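Local atomic coordinates of 2-C-methyl-D-erythritol 2,4-cyclodiphosphate synthase (Thermus thermophilus, PDB entry 1IV3), a protein that catalyses the conversion of CDP-methylerythritol phosphate to the cyclic diphosphate ME-CPP with release of CMP, a step of non-mevalonate isoprenoid biosynthesis. Residues L98-P103 / S140-R145; Y19-L24 / D38-A43; A111-L116 / D125-T130. The protein carries 3 engineered substitutions. All coordinates share one frame; numbering follows the deposited sequence.

Interaction 1: L98-P103 / S140-R145; sequences LTLDRP and SHVQAR
The carbonyl oxygen of Thr99 takes the amide of Gln143 at 2.7 Å (Gln143 N to Thr99 O) and also receives the CA-H of Val142. The return bond, Thr99 N to Gln143 O at 2.8 Å, makes Thr99 and Gln143 a hydrogen-bonded pair of antiparallel strands in the mixed sheet of the IspF fold. Leu98 and Ala144 form the adjoining non-hydrogen-bonded pair; with CG opposite its carbonyl carbon (chi1 -51°), Leu98 lays CD2 against Ala144 CB at 3.6 Å. Both side chains lie on the sheet face packed by helix 39-50; those of Thr99 and Gln143 cross at a slant on the other face. Gln143 and Arg145 also pack against neighbouring subunits of the trimer, and Arg145 makes a salt bridge to Glu7 of the third subunit. At the next pair Leu100 CD1 and Val142 CG2 are 4.2 Å apart. Leu100 to Pro103 belong to the segment that binds the substrate, with a cis peptide before Pro103. One water links Asp101 to His141, accepting from Asp101 N at 2.9 Å and donating to His141 O at 2.7 Å.

Interaction 2: Y19-L24 / D38-A43; sequences YLCGLL and DAAMHA. Engineered in segment 38-43: Met41 (natural residue Leu). With MG (magnesium ion), chain G.
Asp38, directly before helix 39-50, turns its carboxylate into the type I' turn, Leu20 to Leu23, that joins strands 18-20 and 23-25. Because chi1 of Asp38 is -169°, with CG opposite the backbone N, the carboxylate straddles two successive amides: Asp38 OD1 accepts from Cys21 N at 2.9 Å and Asp38 OD2 from Gly22 N at 2.8 Å, each through its syn lone pair. Asp38 is the N-cap residue, and Met41 N reaches Asp38 OD1 at 3.0 Å in an almost linear bond, from 55° above the carboxylate plane. An asparagine here would probably leave one of the two turn amides without its acceptor, since an amide group offers a single oxygen. Ala39 follows, its backbone N joined to Tyr19 O through one water. Ala40 directs its methyl into the turn, where CB lies 3.7 Å from Cys21 SG. The engineered Met41, bent at chi2 and chi3, brings CE to 3.8 Å from Cys21 C. One turn of helix beyond the cap, His42 binds the magnesium ion through ND1 at 2.0 Å; Asp8, His10 and a water are further ligands, and Ser73 holds the NE2 of His42. Asp38 O lies 3.3 Å above one face of the His42 ring, offset toward the rim, so the capping residue also neighbours the metal ligand. The buried carboxylate, held by two turn N-H groups and one of the helix, and lying at the helix N terminus, is likely to be stabilised as the anion, and it couples the hairpin turn to the helix that carries a metal ligand.

Interaction 3: A111-L116 / D125-T130; sequences ALVDSL and DRIGLT
Leu129 CD2 touches two residues of helix 109-120, lying 3.7 Å from Leu112 CB and 3.8 Å from Val113 CG2. Leu129 CB already faces the helix; with chi1 172° and chi2 58° CD2 is the branch that touches it. This is the packing of helix 109-120 on strand 127-132, the second half of a beta-alpha-beta unit that starts with strand 91-99; the short segments run at 146° to each other, with axes 9.0 Å apart. The tight part of the contact is formed by Leu112, Val113, Leu116, Ile127 and Leu129. Leu116 CD1 comes to 3.9 Å from Ile127 CG2, while Ile127 CD1 reaches along the helix to Leu116 CB at 4.0 Å. Val113 divides its two methyls between neighbours on the strand: CG2 on Leu129, and Val113 CG1 at 4.0 Å from Ile127 CG2. The loose pair is Leu116 CD1 and Leu129 CD2, 4.5 Å apart, but Leu116 continues inward onto Met41 and Leu44 of helix 39-50.

The solvent side is the partly exposed flank of Val113 and Asp114. Here the polar groups turn elsewhere, Asp114 to Lys110 and Gln124, and Asp125 to Arg2 of the third subunit in a salt bridge. With no hydrogen bond crossing from helix to strand, cohesion here rests on the fit of branched aliphatic groups and the burial of their methyls, while Gly128 and Thr130 pair by backbone hydrogen bonds with strand 91-99.

In the fold
From the N terminus, interaction 2 comes first, closing the short loop between the hairpin 18-25 and the start of helix 39-50. It is complete before strand 91-99 begins. Interaction 1 then spans a longer excursion, from the end of that strand to strand 141-150, and interaction 3 lies wholly within this excursion, joining helix 109-120 to strand 127-132. No loops cross. Strand 91-99 lies between strands 127-132 and 141-150, so interactions 1 and 3 share one sheet, with Leu98 touching Leu129. Helix 39-50 rests on that sheet through Ala39, Ala40 and Ala43, while Cys21 and Leu23 bring the hairpin onto helix 109-120.

Interaction 1: L98-P103 / S140-R145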
ATOM      1  N   LEU A  98      -1.069  -4.545   9.475  1.00 10.57           N
ATOM      2  CA  LEU A  98       0.068  -4.459  10.364  1.00 14.13           C
ATOM      3  C   LEU A  98       1.018  -5.630  10.088  1.00 16.90           C
ATOM      4  O   LEU A  98       0.561  -6.774  10.060  1.00 12.02           O
ATOM      5  CB  LEU A  98      -0.348  -4.515  11.820  1.00 12.23           C
ATOM      6  CG  LEU A  98      -1.453  -3.537  12.197  1.00 14.94           C
ATOM      7  CD1 LEU A  98      -1.649  -3.586  13.714  1.00 17.35           C
ATOM      8  CD2 LEU A  98      -1.135  -2.129  11.726  1.00 17.25           C
ATOM      9  N   THR A  99       2.285  -5.259   9.918  1.00 10.39           N
ATOM     10  CA  THR A  99       3.316  -6.244   9.613  1.00 12.87           C
ATOM     11  C   THR A  99       4.417  -6.191  10.653  1.00 16.06           C
ATOM     12  O   THR A  99       4.997  -5.132  10.916  1.00 14.73           O
ATOM     13  CB  THR A  99       3.907  -5.979   8.214  1.00 12.52           C
ATOM     14  OG1 THR A  99       2.853  -5.997   7.242  1.00 13.41           O
ATOM     15  CG2 THR A  99       4.889  -7.065   7.839  1.00 11.93           C
ATOM     16  N   LEU A 100       4.690  -7.332  11.264  1.00 15.03           N
ATOM     17  CA  LEU A 100       5.788  -7.459  12.229  1.00 17.67           C
ATOM     18  C   LEU A 100       6.019  -8.942  12.516  1.00 19.43           C
ATOM     19  O   LEU A 100       5.079  -9.745  12.461  1.00 13.17           O
ATOM     20  CB  LEU A 100       5.507  -6.673  13.504  1.00 19.89           C
ATOM     21  CG  LEU A 100       4.504  -7.233  14.513  1.00 14.41           C
ATOM     22  CD1 LEU A 100       4.374  -6.316  15.730  1.00 20.41           C
ATOM     23  CD2 LEU A 100       3.144  -7.438  13.879  1.00 18.32           C
ATOM     24  N   ASP A 101       7.270  -9.311  12.782  1.00 17.91           N
ATOM     25  CA  ASP A 101       7.579 -10.734  12.953  1.00 19.08           C
ATOM     26  C   ASP A 101       7.244 -11.224  14.350  1.00 20.01           C
ATOM     27  O   ASP A 101       6.986 -12.417  14.541  1.00 22.98           O
ATOM     28  CB  ASP A 101       9.054 -10.980  12.593  1.00 22.27           C
ATOM     29  CG  ASP A 101       9.321 -10.680  11.131  1.00 21.64           C
ATOM     30  OD1 ASP A 101       8.495 -10.023  10.463  1.00 25.98           O
ATOM     31  OD2 ASP A 101      10.364 -11.122  10.598  1.00 45.74           O
ATOM     32  N   ARG A 102       7.216 -10.348  15.348  1.00 17.43           N
ATOM     33  CA  ARG A 102       6.802 -10.739  16.696  1.00 13.98           C
ATOM     34  C   ARG A 102       6.363  -9.472  17.413  1.00 16.02           C
ATOM     35  O   ARG A 102       6.893  -8.426  16.994  1.00 19.92           O
ATOM     36  CB  ARG A 102       7.941 -11.433  17.430  1.00 19.63           C
ATOM     37  CG  ARG A 102       9.266 -10.717  17.281  1.00 28.88           C
ATOM     38  CD  ARG A 102      10.418 -11.389  18.029  1.00 30.66           C
ATOM     39  NE  ARG A 102      11.539 -10.448  18.111  1.00 37.07           N
ATOM     40  CZ  ARG A 102      12.404 -10.336  19.104  1.00 42.34           C
ATOM     41  NH1 ARG A 102      12.303 -11.125  20.165  1.00 33.15           N
ATOM     42  NH2 ARG A 102      13.376  -9.430  19.037  1.00 43.28           N
ATOM     43  N   PRO A 103       5.470  -9.524  18.381  1.00 18.68           N
ATOM     44  CA  PRO A 103       4.784 -10.713  18.877  1.00 20.53           C
ATOM     45  C   PRO A 103       3.605 -11.093  17.984  1.00 24.74           C
ATOM     46  O   PRO A 103       3.221 -10.314  17.109  1.00 26.67           O
ATOM     47  CB  PRO A 103       4.226 -10.253  20.232  1.00 26.38           C
ATOM     48  CG  PRO A 103       3.895  -8.816  19.980  1.00 24.68           C
ATOM     49  CD  PRO A 103       4.997  -8.307  19.099  1.00 24.48           C
ATOM     50  N   SER A 140      12.951  -6.438  12.220  1.00 16.47           N
ATOM     51  CA  SER A 140      13.093  -5.573  13.371  1.00 17.93           C
ATOM     52  C   SER A 140      12.280  -4.291  13.236  1.00 26.90           C
ATOM     53  O   SER A 140      12.605  -3.301  13.889  1.00 19.80           O
ATOM     54  CB  SER A 140      14.589  -5.273  13.567  1.00 31.10           C
ATOM     55  OG  SER A 140      15.249  -6.439  14.045  1.00 35.07           O
ATOM     56  N   HIS A 141      11.227  -4.292  12.415  1.00 19.08           N
ATOM     57  CA  HIS A 141      10.340  -3.135  12.344  1.00 14.12           C
ATOM     58  C   HIS A 141       8.885  -3.585  12.475  1.00 12.94           C
ATOM     59  O   HIS A 141       8.540  -4.721  12.152  1.00 14.29           O
ATOM     60  CB  HIS A 141      10.475  -2.361  11.040  1.00 15.49           C
ATOM     61  CG  HIS A 141      11.775  -1.653  10.845  1.00 17.99           C
ATOM     62  ND1 HIS A 141      11.873  -0.286  10.812  1.00 21.91           N
ATOM     63  CD2 HIS A 141      13.035  -2.134  10.655  1.00 15.25           C
ATOM     64  CE1 HIS A 141      13.143   0.047  10.624  1.00 23.07           C
ATOM     65  NE2 HIS A 141      13.863  -1.044  10.526  1.00 21.97           N
ATOM     66  N   VAL A 142       8.060  -2.666  12.948  1.00 13.94           N
ATOM     67  CA  VAL A 142       6.609  -2.810  12.816  1.00 12.96           C
ATOM     68  C   VAL A 142       6.192  -1.922  11.645  1.00 17.42           C
ATOM     69  O   VAL A 142       6.663  -0.769  11.591  1.00 16.27           O
ATOM     70  CB  VAL A 142       5.861  -2.451  14.097  1.00 15.41           C
ATOM     71  CG1 VAL A 142       6.253  -1.061  14.630  1.00 14.35           C
ATOM     72  CG2 VAL A 142       4.356  -2.533  13.868  1.00 12.81           C
ATOM     73  N   GLN A 143       5.377  -2.426  10.718  1.00 12.08           N
ATOM     74  CA  GLN A 143       4.961  -1.571   9.607  1.00  9.60           C
ATOM     75  C   GLN A 143       3.434  -1.501   9.586  1.00 19.88           C
ATOM     76  O   GLN A 143       2.795  -2.505   9.923  1.00 16.11           O
ATOM     77  CB  GLN A 143       5.445  -2.093   8.270  1.00 11.24           C
ATOM     78  CG  GLN A 143       6.945  -2.342   8.203  1.00 13.95           C
ATOM     79  CD  GLN A 143       7.363  -3.177   7.001  1.00 22.76           C
ATOM     80  OE1 GLN A 143       7.745  -4.346   7.102  1.00 23.19           O
ATOM     81  NE2 GLN A 143       7.284  -2.568   5.822  1.00 17.03           N
ATOM     82  N   ALA A 144       2.859  -0.367   9.199  1.00 10.14           N
ATOM     83  CA  ALA A 144       1.415  -0.296   9.018  1.00  7.94           C
ATOM     84  C   ALA A 144       1.139   0.402   7.696  1.00  9.32           C
ATOM     85  O   ALA A 144       1.852   1.359   7.389  1.00 13.85           O
ATOM     86  CB  ALA A 144       0.717   0.471  10.136  1.00 11.78           C
ATOM     87  N   ARG A 145       0.128  -0.060   6.969  1.00  8.30           N
ATOM     88  CA  ARG A 145      -0.368   0.685   5.809  1.00  7.08           C
ATOM     89  C   ARG A 145      -1.882   0.676   5.876  1.00  9.22           C
ATOM     90  O   ARG A 145      -2.465  -0.366   6.215  1.00 11.72           O
ATOM     91  CB  ARG A 145       0.149   0.089   4.497  1.00 14.51           C
ATOM     92  CG  ARG A 145       1.674  -0.023   4.471  1.00 14.19           C
ATOM     93  CD  ARG A 145       2.173  -0.461   3.091  1.00 19.65           C
ATOM     94  NE  ARG A 145       3.635  -0.288   3.047  1.00 23.33           N
ATOM     95  CZ  ARG A 145       4.422  -1.261   3.494  1.00 27.80           C
ATOM     96  NH1 ARG A 145       3.870  -2.375   3.954  1.00 19.45           N
ATOM     97  NH2 ARG A 145       5.735  -1.104   3.458  1.00 46.83           N
TER
HETATM   98  O   HOH W   1       9.302  -7.266  12.775  1.00 18.20           O

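Interaction 2: Y19-L24 / D38-A43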
ATOM      1  N   TYR A  19       2.963  -0.414  21.504  1.00 11.65           N
ATOM      2  CA  TYR A  19       1.623   0.137  21.393  1.00 12.65           C
ATOM      3  C   TYR A  19       1.077  -0.034  19.987  1.00 14.89           C
ATOM      4  O   TYR A  19       1.782   0.322  19.030  1.00 13.95           O
ATOM      5  CB  TYR A  19       1.622   1.647  21.714  1.00 15.24           C
ATOM      6  CG  TYR A  19       1.993   1.848  23.166  1.00 13.04           C
ATOM      7  CD1 TYR A  19       0.992   1.604  24.103  1.00 19.02           C
ATOM      8  CD2 TYR A  19       3.254   2.252  23.561  1.00 16.26           C
ATOM      9  CE1 TYR A  19       1.259   1.769  25.446  1.00 21.38           C
ATOM     10  CE2 TYR A  19       3.537   2.419  24.923  1.00 17.87           C
ATOM     11  CZ  TYR A  19       2.522   2.167  25.831  1.00 24.13           C
ATOM     12  OH  TYR A  19       2.735   2.319  27.187  1.00 36.84           O
ATOM     13  N   LEU A  20      -0.154  -0.542  19.866  1.00 13.29           N
ATOM     14  CA  LEU A  20      -0.732  -0.720  18.529  1.00 12.08           C
ATOM     15  C   LEU A  20      -2.232  -0.496  18.620  1.00 10.69           C
ATOM     16  O   LEU A  20      -2.890  -1.021  19.518  1.00 11.62           O
ATOM     17  CB  LEU A  20      -0.437  -2.089  17.916  1.00 13.24           C
ATOM     18  CG  LEU A  20       0.975  -2.286  17.358  1.00 16.05           C
ATOM     19  CD1 LEU A  20       1.242  -3.753  17.026  1.00 14.16           C
ATOM     20  CD2 LEU A  20       1.229  -1.442  16.120  1.00 18.77           C
ATOM     21  N   CYS A  21      -2.735   0.320  17.699  1.00 10.37           N
ATOM     22  CA  CYS A  21      -4.167   0.584  17.709  1.00  9.22           C
ATOM     23  C   CYS A  21      -4.647   1.207  19.013  1.00 10.79           C
ATOM     24  O   CYS A  21      -5.820   1.077  19.364  1.00 13.68           O
ATOM     25  CB  CYS A  21      -4.951  -0.722  17.475  1.00  7.62           C
ATOM     26  SG  CYS A  21      -4.665  -1.436  15.831  1.00 12.52           S
ATOM     27  N   GLY A  22      -3.756   1.882  19.719  1.00 12.04           N
ATOM     28  CA  GLY A  22      -4.088   2.610  20.930  1.00 10.48           C
ATOM     29  C   GLY A  22      -3.897   1.760  22.165  1.00 11.85           C
ATOM     30  O   GLY A  22      -4.068   2.297  23.264  1.00 13.89           O
ATOM     31  N   LEU A  23      -3.552   0.482  22.014  1.00  8.17           N
ATOM     32  CA  LEU A  23      -3.378  -0.376  23.183  1.00  9.12           C
ATOM     33  C   LEU A  23      -1.941  -0.793  23.468  1.00 12.77           C
ATOM     34  O   LEU A  23      -1.111  -0.947  22.555  1.00 11.08           O
ATOM     35  CB  LEU A  23      -4.134  -1.685  22.951  1.00 11.49           C
ATOM     36  CG  LEU A  23      -5.591  -1.582  22.520  1.00 13.39           C
ATOM     37  CD1 LEU A  23      -6.169  -2.991  22.396  1.00 13.05           C
ATOM     38  CD2 LEU A  23      -6.380  -0.712  23.492  1.00 15.42           C
ATOM     39  N   LEU A  24      -1.674  -1.036  24.751  1.00 12.41           N
ATOM     40  CA  LEU A  24      -0.444  -1.706  25.161  1.00 15.13           C
ATOM     41  C   LEU A  24      -0.458  -3.184  24.780  1.00 17.30           C
ATOM     42  O   LEU A  24      -1.329  -3.946  25.169  1.00 21.16           O
ATOM     43  CB  LEU A  24      -0.250  -1.550  26.676  1.00 17.46           C
ATOM     44  CG  LEU A  24       1.181  -1.332  27.177  1.00 26.41           C
ATOM     45  CD1 LEU A  24       1.300  -1.766  28.635  1.00 26.17           C
ATOM     46  CD2 LEU A  24       2.214  -2.044  26.332  1.00 24.99           C
ATOM     47  N   ASP A  38       3.169   4.009  17.803  1.00 11.47           N
ATOM     48  CA  ASP A  38       2.013   3.224  17.377  1.00  9.78           C
ATOM     49  C   ASP A  38       1.758   3.386  15.876  1.00 11.65           C
ATOM     50  O   ASP A  38       1.125   4.340  15.401  1.00 12.37           O
ATOM     51  CB  ASP A  38       0.768   3.663  18.138  1.00  8.90           C
ATOM     52  CG  ASP A  38      -0.435   2.763  17.985  1.00 11.76           C
ATOM     53  OD1 ASP A  38      -0.692   2.225  16.884  1.00 10.85           O
ATOM     54  OD2 ASP A  38      -1.165   2.630  18.996  1.00 10.90           O
ATOM     55  N   ALA A  39       2.290   2.441  15.107  1.00 11.99           N
ATOM     56  CA  ALA A  39       2.277   2.540  13.650  1.00 14.08           C
ATOM     57  C   ALA A  39       0.871   2.529  13.074  1.00  9.22           C
ATOM     58  O   ALA A  39       0.587   3.164  12.053  1.00 10.36           O
ATOM     59  CB  ALA A  39       3.137   1.396  13.128  1.00  8.17           C
ATOM     60  N   ALA A  40      -0.041   1.777  13.689  1.00  9.35           N
ATOM     61  CA  ALA A  40      -1.442   1.719  13.283  1.00  9.96           C
ATOM     62  C   ALA A  40      -2.066   3.108  13.385  1.00 10.47           C
ATOM     63  O   ALA A  40      -2.625   3.651  12.442  1.00  9.96           O
ATOM     64  CB  ALA A  40      -2.255   0.767  14.158  1.00 11.60           C
ATOM     65  N   MET A  41      -1.944   3.686  14.587  1.00  9.09           N
ATOM     66  CA  MET A  41      -2.479   5.027  14.781  1.00  6.93           C
ATOM     67  C   MET A  41      -1.847   6.000  13.790  1.00  9.30           C
ATOM     68  O   MET A  41      -2.535   6.833  13.197  1.00  8.94           O
ATOM     69  CB  MET A  41      -2.227   5.554  16.193  1.00 11.62           C
ATOM     70  CG  MET A  41      -3.067   4.980  17.312  1.00 25.37           C
ATOM     71  SD  MET A  41      -4.811   5.459  17.333  1.00  3.68           S
ATOM     72  CE  MET A  41      -5.569   4.048  16.627  1.00  7.68           C
ATOM     73  N   HIS A  42      -0.528   5.938  13.589  1.00 10.78           N
ATOM     74  CA  HIS A  42       0.095   6.932  12.709  1.00  8.76           C
ATOM     75  C   HIS A  42      -0.355   6.797  11.258  1.00  9.82           C
ATOM     76  O   HIS A  42      -0.656   7.804  10.615  1.00  9.44           O
ATOM     77  CB  HIS A  42       1.617   6.820  12.760  1.00  9.38           C
ATOM     78  CG  HIS A  42       2.145   7.282  14.075  1.00 13.52           C
ATOM     79  ND1 HIS A  42       3.469   7.258  14.418  1.00 22.85           N
ATOM     80  CD2 HIS A  42       1.476   7.800  15.143  1.00 16.07           C
ATOM     81  CE1 HIS A  42       3.621   7.736  15.646  1.00 30.35           C
ATOM     82  NE2 HIS A  42       2.424   8.069  16.107  1.00 21.89           N
ATOM     83  N   ALA A  43      -0.424   5.549  10.806  1.00  8.07           N
ATOM     84  CA  ALA A  43      -0.835   5.358   9.403  1.00  9.72           C
ATOM     85  C   ALA A  43      -2.288   5.757   9.180  1.00  9.22           C
ATOM     86  O   ALA A  43      -2.627   6.323   8.139  1.00  9.61           O
ATOM     87  CB  ALA A  43      -0.609   3.906   8.994  1.00 11.29           C
TER
HETATM   88 MG    MG G1561       5.031   6.459  13.540  1.00 23.06          MG
HETATM   89  O   HOH W   2       3.743   0.282  16.982  1.00 25.20           O
HETATM   90  O   HOH W   3       6.166   8.384  12.870  1.00 38.40           O

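Interaction 3: A111-L116 / D125-T130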
ATOM      1  N   ALA A 111      -9.482  -7.207  20.918  1.00 10.52           N
ATOM      2  CA  ALA A 111      -9.193  -5.946  21.600  1.00 12.54           C
ATOM      3  C   ALA A 111      -8.752  -4.870  20.609  1.00  8.08           C
ATOM      4  O   ALA A 111      -9.168  -3.721  20.695  1.00 10.58           O
ATOM      5  CB  ALA A 111      -8.105  -6.157  22.639  1.00 10.18           C
ATOM      6  N   LEU A 112      -7.878  -5.206  19.668  1.00 12.68           N
ATOM      7  CA  LEU A 112      -7.380  -4.221  18.697  1.00  9.47           C
ATOM      8  C   LEU A 112      -8.499  -3.664  17.832  1.00  9.36           C
ATOM      9  O   LEU A 112      -8.687  -2.454  17.639  1.00 12.71           O
ATOM     10  CB  LEU A 112      -6.323  -4.888  17.822  1.00  8.98           C
ATOM     11  CG  LEU A 112      -5.017  -5.198  18.563  1.00 10.76           C
ATOM     12  CD1 LEU A 112      -4.107  -6.175  17.825  1.00 11.19           C
ATOM     13  CD2 LEU A 112      -4.328  -3.860  18.806  1.00  8.80           C
ATOM     14  N   VAL A 113      -9.297  -4.594  17.292  1.00 12.21           N
ATOM     15  CA  VAL A 113     -10.431  -4.142  16.479  1.00 11.65           C
ATOM     16  C   VAL A 113     -11.427  -3.332  17.294  1.00  8.17           C
ATOM     17  O   VAL A 113     -11.966  -2.315  16.849  1.00 13.03           O
ATOM     18  CB  VAL A 113     -11.143  -5.328  15.819  1.00 14.64           C
ATOM     19  CG1 VAL A 113     -12.415  -4.882  15.120  1.00 17.22           C
ATOM     20  CG2 VAL A 113     -10.146  -5.981  14.858  1.00 11.52           C
ATOM     21  N   ASP A 114     -11.695  -3.771  18.518  1.00  9.50           N
ATOM     22  CA  ASP A 114     -12.628  -3.016  19.352  1.00 10.76           C
ATOM     23  C   ASP A 114     -12.108  -1.599  19.575  1.00  8.40           C
ATOM     24  O   ASP A 114     -12.859  -0.656  19.613  1.00 11.68           O
ATOM     25  CB  ASP A 114     -12.782  -3.675  20.717  1.00 12.90           C
ATOM     26  CG  ASP A 114     -13.676  -4.904  20.701  1.00 17.69           C
ATOM     27  OD1 ASP A 114     -14.299  -5.195  19.664  1.00 21.51           O
ATOM     28  OD2 ASP A 114     -13.727  -5.535  21.779  1.00 21.90           O
ATOM     29  N   SER A 115     -10.799  -1.472  19.765  1.00 10.47           N
ATOM     30  CA  SER A 115     -10.229  -0.146  20.053  1.00  8.89           C
ATOM     31  C   SER A 115     -10.383   0.720  18.825  1.00 12.47           C
ATOM     32  O   SER A 115     -10.821   1.863  18.864  1.00 12.81           O
ATOM     33  CB  SER A 115      -8.785  -0.330  20.507  1.00 10.98           C
ATOM     34  OG  SER A 115      -8.132   0.889  20.762  1.00 15.10           O
ATOM     35  N   LEU A 116     -10.051   0.171  17.644  1.00 10.64           N
ATOM     36  CA  LEU A 116     -10.209   1.000  16.443  1.00  9.49           C
ATOM     37  C   LEU A 116     -11.659   1.415  16.233  1.00 10.52           C
ATOM     38  O   LEU A 116     -11.951   2.541  15.829  1.00 11.09           O
ATOM     39  CB  LEU A 116      -9.721   0.222  15.226  1.00 10.65           C
ATOM     40  CG  LEU A 116      -8.210  -0.027  15.124  1.00  7.40           C
ATOM     41  CD1 LEU A 116      -7.880  -0.651  13.768  1.00 10.44           C
ATOM     42  CD2 LEU A 116      -7.435   1.265  15.338  1.00 11.47           C
ATOM     43  N   ASP A 125     -17.742  -4.155  11.306  1.00 12.48           N
ATOM     44  CA  ASP A 125     -17.556  -4.668   9.940  1.00 14.49           C
ATOM     45  C   ASP A 125     -16.947  -3.647   8.984  1.00 14.16           C
ATOM     46  O   ASP A 125     -16.615  -3.899   7.821  1.00 15.52           O
ATOM     47  CB  ASP A 125     -18.928  -5.132   9.423  1.00 15.70           C
ATOM     48  CG  ASP A 125     -19.812  -3.906   9.235  1.00 21.47           C
ATOM     49  OD1 ASP A 125     -19.897  -3.382   8.109  1.00 26.10           O
ATOM     50  OD2 ASP A 125     -20.386  -3.471  10.254  1.00 31.54           O
ATOM     51  N   ARG A 126     -16.766  -2.413   9.463  1.00  9.80           N
ATOM     52  CA  ARG A 126     -16.118  -1.365   8.696  1.00  8.55           C
ATOM     53  C   ARG A 126     -14.705  -1.137   9.218  1.00 10.13           C
ATOM     54  O   ARG A 126     -14.054  -0.164   8.829  1.00 10.39           O
ATOM     55  CB  ARG A 126     -16.934  -0.062   8.804  1.00  8.96           C
ATOM     56  CG  ARG A 126     -18.240  -0.102   8.026  1.00 12.52           C
ATOM     57  CD  ARG A 126     -17.935  -0.071   6.533  1.00 11.37           C
ATOM     58  NE  ARG A 126     -19.095   0.075   5.674  1.00 15.09           N
ATOM     59  CZ  ARG A 126     -19.097   0.440   4.399  1.00 17.41           C
ATOM     60  NH1 ARG A 126     -17.993   0.729   3.697  1.00 14.44           N
ATOM     61  NH2 ARG A 126     -20.295   0.510   3.811  1.00 16.99           N
ATOM     62  N   ILE A 127     -14.246  -2.008  10.118  1.00 10.01           N
ATOM     63  CA  ILE A 127     -12.851  -1.983  10.561  1.00 10.27           C
ATOM     64  C   ILE A 127     -12.157  -3.200   9.941  1.00 11.28           C
ATOM     65  O   ILE A 127     -12.437  -4.331  10.344  1.00 12.19           O
ATOM     66  CB  ILE A 127     -12.661  -2.008  12.087  1.00  8.88           C
ATOM     67  CG1 ILE A 127     -13.238  -0.800  12.830  1.00 11.26           C
ATOM     68  CG2 ILE A 127     -11.170  -2.166  12.424  1.00 12.43           C
ATOM     69  CD1 ILE A 127     -12.527   0.482  12.425  1.00 12.21           C
ATOM     70  N   GLY A 128     -11.275  -2.974   8.963  1.00 10.52           N
ATOM     71  CA  GLY A 128     -10.642  -4.118   8.320  1.00  9.90           C
ATOM     72  C   GLY A 128      -9.186  -4.203   8.754  1.00  8.84           C
ATOM     73  O   GLY A 128      -8.350  -3.553   8.150  1.00 14.10           O
ATOM     74  N   LEU A 129      -8.904  -4.968   9.796  1.00  9.39           N
ATOM     75  CA  LEU A 129      -7.560  -5.084  10.337  1.00  9.33           C
ATOM     76  C   LEU A 129      -6.992  -6.446   9.963  1.00 13.39           C
ATOM     77  O   LEU A 129      -7.643  -7.448  10.286  1.00 10.92           O
ATOM     78  CB  LEU A 129      -7.635  -4.890  11.855  1.00  8.98           C
ATOM     79  CG  LEU A 129      -6.339  -5.155  12.626  1.00 11.67           C
ATOM     80  CD1 LEU A 129      -5.194  -4.282  12.135  1.00 12.18           C
ATOM     81  CD2 LEU A 129      -6.560  -4.927  14.130  1.00  9.95           C
ATOM     82  N   THR A 130      -5.852  -6.517   9.272  1.00  8.61           N
ATOM     83  CA  THR A 130      -5.247  -7.826   9.020  1.00  6.16           C
ATOM     84  C   THR A 130      -3.802  -7.790   9.511  1.00 10.60           C
ATOM     85  O   THR A 130      -3.217  -6.706   9.578  1.00  9.52           O
ATOM     86  CB  THR A 130      -5.248  -8.223   7.530  1.00  8.49           C
ATOM     87  OG1 THR A 130      -4.539  -7.226   6.777  1.00 11.97           O
ATOM     88  CG2 THR A 130      -6.664  -8.254   6.988  1.00 11.99           C
TER